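RAP1B (Serratia marcescens, PDB 4AX2) is a helical self-resistance protein that probably protects its producer from a toxin of its own type VI secretion system, most likely a cell-wall amidase. Local coordinates at residues A[29-34]-A[131-137]; A[39-45]-A[111-115]. All coordinates share one frame; numbering follows the deposited sequence. Where two conformers were deposited one is given.

Interaction 1 (29-34 with 131-137) lies near the surface, its centre about 14 Å from the centre of the chain, and lays the C-terminal end of the protein against the start of helix 33-49. Interaction 2 (39-45 with 111-115) is buried, its centre about 5 Å from that of the chain, where the same helix meets helix 107-116 and is joined to it by a disulfide. The two centres are 18 Å apart, and along the chain interaction 2 is nested inside the loop that interaction 1 closes. They touch where Met31 SD packs on Glu39 CG at 3.8 Å. Both Met31 and Glu39 also meet the second subunit, at its His116.

Interaction 1 (A[29-34]-A[131-137]); sequences KQMPYH and NPDRTWN. With EDO (1,2-ethanediol), chain D; EDO (1,2-ethanediol), chain E.
Lys29 lays its aliphatic chain alongside the indole of Trp136, the two side chains pointing the same way. Its CE sits over the face of the six-membered ring, 3.8 Å from the centroid, a CH-pi contact, while NZ ends off-centre in a cation-pi contact at 4.3 Å. Being extended beyond CG, the lysine can run along the ring. Trp70 meets the same indole edge-to-face. Asn137 bonds through its backbone N to Lys29 O (3.0 Å, 161° at the hydrogen), and its OD1 rests on Lys29 CB.

Tyr33 sets one face of its ring against the other backbone, with Arg134 O over that face, offset toward the rim, and Thr135 CA over the same face. With CG anti to the carbonyl carbon (chi1 -67°), the ring lies against the Arg134-Thr135 backbone. The hydroxyl reaches Asp139, which also takes a salt bridge from Arg134, so one carboxylate links both segments. At the backbone, Tyr33 N gives a bond of 2.9 Å to Arg134 O and His34 N one of 3.1 Å to Pro132 O. One water spans the gap, donating to Met31 O and accepting from Trp136 N.

The His34 ring and the Asp133 carboxylate are turned 66° apart, with His34 CD2 3.2 Å from Asp133 OD1. Asp133 OD2 accepts a hydrogen bond from a 1,2-ethanediol, probably from the crystallisation liquor. On its own segment Asn131 OD1 accepts from Asp133 N (2.9 Å), the donor standing well above the amide plane.

Pro32 and Thr135 occupy N-cap positions, and Thr135 OG1 caps the N of Gln138. Two helix starts are thus held together through their leading loops; the second is preceded by a type I beta turn, Asn131 to Arg134, with an Asx turn at its first residue.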
loop_
_atom_site.group_PDB
_atom_site.type_symbol
_atom_site.label_atom_id
_atom_site.label_comp_id
_atom_site.label_asym_id
_atom_site.label_seq_id
_atom_site.Cartn_x
_atom_site.Cartn_y
_atom_site.Cartn_z
ATOM N N LYS A 29 4.113 -5.280 14.185
ATOM C CA LYS A 29 4.194 -6.296 15.241
ATOM C C LYS A 29 2.824 -6.777 15.707
ATOM O O LYS A 29 2.721 -7.857 16.266
ATOM C CB LYS A 29 4.976 -5.743 16.424
ATOM C CG LYS A 29 6.436 -5.526 16.094
ATOM C CD LYS A 29 7.198 -4.945 17.263
ATOM C CE LYS A 29 8.687 -5.124 17.068
ATOM N NZ LYS A 29 9.464 -4.451 18.151
ATOM N N GLN A 30 1.784 -5.972 15.467
ATOM C CA GLN A 30 0.405 -6.344 15.780
ATOM C C GLN A 30 -0.316 -7.084 14.631
ATOM O O GLN A 30 -1.444 -7.564 14.814
ATOM C CB GLN A 30 -0.392 -5.129 16.277
ATOM C CG GLN A 30 -0.600 -4.026 15.266
ATOM C CD GLN A 30 -1.382 -2.868 15.842
ATOM O OE1 GLN A 30 -2.479 -2.546 15.370
ATOM N NE2 GLN A 30 -0.834 -2.241 16.880
ATOM N N MET A 31 0.313 -7.185 13.460
ATOM C CA MET A 31 -0.331 -7.801 12.292
ATOM C C MET A 31 -0.224 -9.307 12.313
ATOM O O MET A 31 0.810 -9.829 12.678
ATOM C CB MET A 31 0.343 -7.383 10.989
ATOM C CG MET A 31 0.012 -5.998 10.525
ATOM S SD MET A 31 1.030 -5.586 9.111
ATOM C CE MET A 31 0.374 -3.915 8.918
ATOM N N PRO A 32 -1.248 -10.009 11.804
ATOM C CA PRO A 32 -0.979 -11.415 11.520
ATOM C C PRO A 32 0.150 -11.532 10.511
ATOM O O PRO A 32 0.236 -10.707 9.585
ATOM C CB PRO A 32 -2.295 -11.909 10.924
ATOM C CG PRO A 32 -2.928 -10.701 10.364
ATOM C CD PRO A 32 -2.562 -9.581 11.295
ATOM N N TYR A 33 1.001 -12.546 10.675
ATOM C CA TYR A 33 2.167 -12.717 9.824
ATOM C C TYR A 33 1.862 -12.705 8.308
ATOM O O TYR A 33 2.656 -12.165 7.543
ATOM C CB TYR A 33 2.909 -14.007 10.169
ATOM C CG TYR A 33 3.582 -14.032 11.540
ATOM C CD1 TYR A 33 4.291 -12.928 12.023
ATOM C CD2 TYR A 33 3.541 -15.176 12.327
ATOM C CE1 TYR A 33 4.944 -12.972 13.250
ATOM C CE2 TYR A 33 4.170 -15.224 13.557
ATOM C CZ TYR A 33 4.871 -14.129 14.018
ATOM O OH TYR A 33 5.508 -14.196 15.235
ATOM N N HIS A 34 0.737 -13.294 7.883
ATOM C CA HIS A 34 0.418 -13.296 6.462
ATOM C C HIS A 34 0.293 -11.879 5.935
ATOM O O HIS A 34 0.730 -11.594 4.827
ATOM C CB HIS A 34 -0.830 -14.141 6.130
ATOM C CG HIS A 34 -2.113 -13.688 6.810
ATOM N ND1 HIS A 34 -2.918 -12.735 6.288
ATOM C CD2 HIS A 34 -2.741 -14.135 7.964
ATOM C CE1 HIS A 34 -3.987 -12.562 7.076
ATOM N NE2 HIS A 34 -3.889 -13.432 8.101
ATOM N N ASN A 131 1.654 -21.118 12.362
ATOM C CA ASN A 131 0.337 -20.540 12.090
ATOM C C ASN A 131 0.509 -19.148 11.505
ATOM O O ASN A 131 1.047 -18.270 12.171
ATOM C CB ASN A 131 -0.453 -20.426 13.400
ATOM C CG ASN A 131 -1.891 -19.990 13.202
ATOM O OD1 ASN A 131 -2.269 -19.441 12.165
ATOM N ND2 ASN A 131 -2.720 -20.249 14.222
ATOM N N PRO A 132 0.026 -18.926 10.269
ATOM C CA PRO A 132 0.245 -17.602 9.697
ATOM C C PRO A 132 -0.643 -16.497 10.276
ATOM O O PRO A 132 -0.460 -15.336 9.911
ATOM C CB PRO A 132 -0.071 -17.810 8.211
ATOM C CG PRO A 132 -1.071 -18.902 8.199
ATOM C CD PRO A 132 -0.657 -19.827 9.320
ATOM N N ASP A 133 -1.598 -16.847 11.139
ATOM C CA ASP A 133 -2.459 -15.849 11.789
ATOM C C ASP A 133 -1.893 -15.303 13.118
ATOM O O ASP A 133 -2.479 -14.393 13.711
ATOM C CB ASP A 133 -3.861 -16.407 12.053
ATOM C CG ASP A 133 -4.626 -16.756 10.775
ATOM O OD1 ASP A 133 -4.125 -16.488 9.667
ATOM O OD2 ASP A 133 -5.734 -17.340 10.906
ATOM N N ARG A 134 -0.784 -15.847 13.602
ATOM C CA ARG A 134 -0.174 -15.304 14.819
ATOM C C ARG A 134 0.538 -14.000 14.482
ATOM O O ARG A 134 0.763 -13.690 13.296
ATOM C CB ARG A 134 0.754 -16.330 15.464
ATOM C CG ARG A 134 -0.057 -17.444 16.127
ATOM C CD ARG A 134 0.796 -18.519 16.759
ATOM N NE ARG A 134 1.572 -18.040 17.894
ATOM C CZ ARG A 134 1.154 -17.991 19.156
ATOM N NH1 ARG A 134 -0.075 -18.384 19.498
ATOM N NH2 ARG A 134 1.975 -17.537 20.087
ATOM N N THR A 135 0.864 -13.230 15.519
ATOM C CA THR A 135 1.538 -11.949 15.353
ATOM C C THR A 135 2.885 -11.959 16.040
ATOM O O THR A 135 3.145 -12.797 16.914
ATOM C CB THR A 135 0.697 -10.810 15.958
ATOM O OG1 THR A 135 0.766 -10.869 17.388
ATOM C CG2 THR A 135 -0.766 -10.895 15.498
ATOM N N TRP A 136 3.748 -11.016 15.664
ATOM C CA TRP A 136 5.047 -10.910 16.319
ATOM C C TRP A 136 4.898 -10.683 17.804
ATOM O O TRP A 136 5.616 -11.278 18.613
ATOM C CB TRP A 136 5.885 -9.790 15.696
ATOM C CG TRP A 136 7.299 -9.811 16.187
ATOM C CD1 TRP A 136 8.386 -10.481 15.642
ATOM C CD2 TRP A 136 7.815 -9.162 17.387
ATOM N NE1 TRP A 136 9.516 -10.259 16.390
ATOM C CE2 TRP A 136 9.230 -9.482 17.454
ATOM C CE3 TRP A 136 7.264 -8.355 18.361
ATOM C CZ2 TRP A 136 10.040 -9.008 18.471
ATOM C CZ3 TRP A 136 8.081 -7.885 19.383
ATOM C CH2 TRP A 136 9.437 -8.203 19.434
ATOM N N ASN A 137 3.964 -9.815 18.197
ATOM C CA ASN A 137 3.728 -9.562 19.615
ATOM C C ASN A 137 3.329 -10.803 20.390
ATOM O O ASN A 137 3.822 -11.050 21.502
ATOM C CB ASN A 137 2.671 -8.470 19.795
ATOM C CG ASN A 137 3.230 -7.096 19.550
ATOM O OD1 ASN A 137 4.439 -6.904 19.556
ATOM N ND2 ASN A 137 2.349 -6.119 19.357
HETATM C C1 EDO D . -1.616 -21.909 16.704
HETATM O O1 EDO D . -0.257 -22.377 16.837
HETATM C C2 EDO D . -2.062 -21.239 17.997
HETATM O O2 EDO D . -2.444 -19.886 17.740
HETATM C C1 EDO E . -8.325 -16.429 8.157
HETATM O O1 EDO E . -7.250 -17.305 8.494
HETATM C C2 EDO E . -8.261 -15.213 9.077
HETATM O O2 EDO E . -7.660 -14.140 8.359
HETATM O O HOH W 1 3.481 -9.450 13.312
#

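Interaction 2 (A[39-45]-A[111-115])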
loop_
_atom_site.group_PDB
_atom_site.type_symbol
_atom_site.label_atom_id
_atom_site.label_comp_id
_atom_site.label_asym_id
_atom_site.label_seq_id
_atom_site.Cartn_x
_atom_site.Cartn_y
_atom_site.Cartn_z
ATOM N N GLU A 39 2.796 -6.677 3.182
ATOM C CA GLU A 39 3.475 -5.390 3.319
ATOM C C GLU A 39 4.834 -5.442 2.630
ATOM O O GLU A 39 5.244 -4.474 1.977
ATOM C CB GLU A 39 3.696 -4.999 4.780
ATOM C CG GLU A 39 2.455 -5.015 5.657
ATOM C CD GLU A 39 1.365 -4.080 5.182
ATOM O OE1 GLU A 39 1.556 -2.856 5.341
ATOM O OE2 GLU A 39 0.312 -4.572 4.736
ATOM N N LEU A 40 5.548 -6.556 2.801
ATOM C CA LEU A 40 6.843 -6.714 2.145
ATOM C C LEU A 40 6.652 -6.685 0.625
ATOM O O LEU A 40 7.364 -5.966 -0.094
ATOM C CB LEU A 40 7.510 -8.033 2.569
ATOM C CG LEU A 40 8.869 -8.384 1.960
ATOM C CD1 LEU A 40 9.604 -9.356 2.879
ATOM C CD2 LEU A 40 8.739 -8.988 0.561
ATOM N N ALA A 41 5.680 -7.460 0.151
ATOM C CA ALA A 41 5.414 -7.558 -1.285
ATOM C C ALA A 41 5.045 -6.209 -1.902
ATOM O O ALA A 41 5.571 -5.849 -2.948
ATOM C CB ALA A 41 4.323 -8.596 -1.571
ATOM N N LEU A 42 4.151 -5.477 -1.252
ATOM C CA LEU A 42 3.761 -4.133 -1.714
ATOM C C LEU A 42 4.975 -3.192 -1.758
ATOM O O LEU A 42 5.227 -2.528 -2.767
ATOM C CB LEU A 42 2.672 -3.587 -0.778
ATOM C CG LEU A 42 2.215 -2.141 -1.031
ATOM C CD1 LEU A 42 1.804 -1.914 -2.488
ATOM C CD2 LEU A 42 1.082 -1.778 -0.094
ATOM N N SER A 43 5.729 -3.140 -0.659
ATOM C CA SER A 43 6.873 -2.239 -0.569
ATOM C C SER A 43 7.903 -2.544 -1.655
ATOM O O SER A 43 8.426 -1.643 -2.296
ATOM C CB SER A 43 7.533 -2.318 0.823
ATOM O OG SER A 43 6.626 -1.979 1.856
ATOM N N ARG A 44 8.190 -3.818 -1.868
ATOM C CA ARG A 44 9.144 -4.196 -2.915
ATOM C C ARG A 44 8.615 -3.938 -4.324
ATOM O O ARG A 44 9.352 -3.519 -5.190
ATOM C CB ARG A 44 9.582 -5.652 -2.745
ATOM C CG ARG A 44 10.680 -6.037 -3.727
ATOM C CD ARG A 44 11.261 -7.393 -3.435
ATOM N NE ARG A 44 11.935 -7.441 -2.146
ATOM C CZ ARG A 44 12.130 -8.554 -1.448
ATOM N NH1 ARG A 44 11.711 -9.738 -1.912
ATOM N NH2 ARG A 44 12.780 -8.489 -0.296
ATOM N N CYS A 45 7.318 -4.136 -4.544
ATOM C CA CYS A 45 6.713 -3.790 -5.825
ATOM C C CYS A 45 6.933 -2.297 -6.085
ATOM O O CYS A 45 7.372 -1.900 -7.170
ATOM C CB CYS A 45 5.219 -4.138 -5.812
ATOM S SG CYS A 45 4.370 -3.926 -7.380
ATOM N N CYS A 111 0.802 -2.374 -8.340
ATOM C CA CYS A 111 1.232 -2.794 -7.011
ATOM C C CYS A 111 0.062 -2.959 -6.015
ATOM O O CYS A 111 0.027 -3.930 -5.234
ATOM C CB CYS A 111 2.328 -1.839 -6.497
ATOM S SG CYS A 111 3.875 -1.947 -7.467
ATOM N N LEU A 112 -0.913 -2.048 -6.067
ATOM C CA LEU A 112 -2.112 -2.191 -5.248
ATOM C C LEU A 112 -2.913 -3.446 -5.657
ATOM O O LEU A 112 -3.436 -4.161 -4.799
ATOM C CB LEU A 112 -2.961 -0.927 -5.320
ATOM C CG LEU A 112 -2.328 0.337 -4.758
ATOM C CD1 LEU A 112 -3.277 1.508 -5.021
ATOM C CD2 LEU A 112 -2.075 0.184 -3.253
ATOM N N ARG A 113 -2.974 -3.735 -6.958
ATOM C CA ARG A 113 -3.703 -4.927 -7.441
ATOM C C ARG A 113 -3.039 -6.181 -6.890
ATOM O O ARG A 113 -3.693 -7.086 -6.380
ATOM C CB ARG A 113 -3.749 -4.968 -8.971
ATOM C CG ARG A 113 -4.677 -6.037 -9.518
ATOM C CD ARG A 113 -4.724 -6.056 -11.055
ATOM N NE ARG A 113 -5.109 -4.761 -11.619
ATOM C CZ ARG A 113 -4.292 -3.901 -12.235
ATOM N NH1 ARG A 113 -3.020 -4.175 -12.421
ATOM N NH2 ARG A 113 -4.769 -2.729 -12.668
ATOM N N LEU A 114 -1.723 -6.236 -7.019
ATOM C CA LEU A 114 -0.919 -7.289 -6.378
ATOM C C LEU A 114 -1.259 -7.438 -4.905
ATOM O O LEU A 114 -1.566 -8.533 -4.434
ATOM C CB LEU A 114 0.566 -6.955 -6.492
ATOM C CG LEU A 114 1.517 -7.799 -5.611
ATOM C CD1 LEU A 114 1.557 -9.221 -6.137
ATOM C CD2 LEU A 114 2.904 -7.200 -5.601
ATOM N N TYR A 115 -1.196 -6.326 -4.184
ATOM C CA TYR A 115 -1.362 -6.316 -2.730
ATOM C C TYR A 115 -2.695 -6.915 -2.303
ATOM O O TYR A 115 -2.767 -7.543 -1.266
ATOM C CB TYR A 115 -1.226 -4.877 -2.225
ATOM C CG TYR A 115 -1.403 -4.663 -0.752
ATOM C CD1 TYR A 115 -0.478 -5.147 0.168
ATOM C CD2 TYR A 115 -2.468 -3.911 -0.276
ATOM C CE1 TYR A 115 -0.617 -4.911 1.519
ATOM C CE2 TYR A 115 -2.621 -3.670 1.067
ATOM C CZ TYR A 115 -1.691 -4.179 1.968
ATOM O OH TYR A 115 -1.855 -3.930 3.306
#
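Leu42 wedges its branched end between Cys111 and the ring of Tyr115. One methyl, CD2, is seated over the centre of the tyrosine face, 3.8 Å from the centroid, a CH-pi contact; CB closes on Tyr115 CD1 at 3.6 Å. The other methyl, CD1, points into the hollow beside Cys111, meeting its O and CB, with Leu112 CD2 at the margin. CG stands anti to the leucine's backbone N, and the turn about chi2 sends one methyl to each neighbour.

In return Leu114 pushes CD2 into the dip between Ala41 and Cys45, 3.8 Å from Cys45 CB. Leu85, Ile86 and Tyr89 of helix 75-89 also pack on this leucine. The segments run nearly antiparallel, at 166°, with axes 9.2 Å apart.

At one end of the contact Cys45 SG and Cys111 SG form a disulfide of 2.0 Å with chi3 -83°. At the other, Glu39 bends at chi2 to bring its carboxylate to the edge of the Tyr115 ring, their planes 71° apart. Tyr115 OH donates to the syn lone pair of Glu39 OE2 (2.7 Å). Gln35 gives OE2 a second bond, and His116 of the second subunit bonds OE1.

Covalent and polar links therefore bracket an apolar middle. The disulfide fixes helix 33-49 to helix 107-116, while the buried carboxylate is satisfied by several partners, which would probably favour its ionised form, and carries the contact on into the dimer interface.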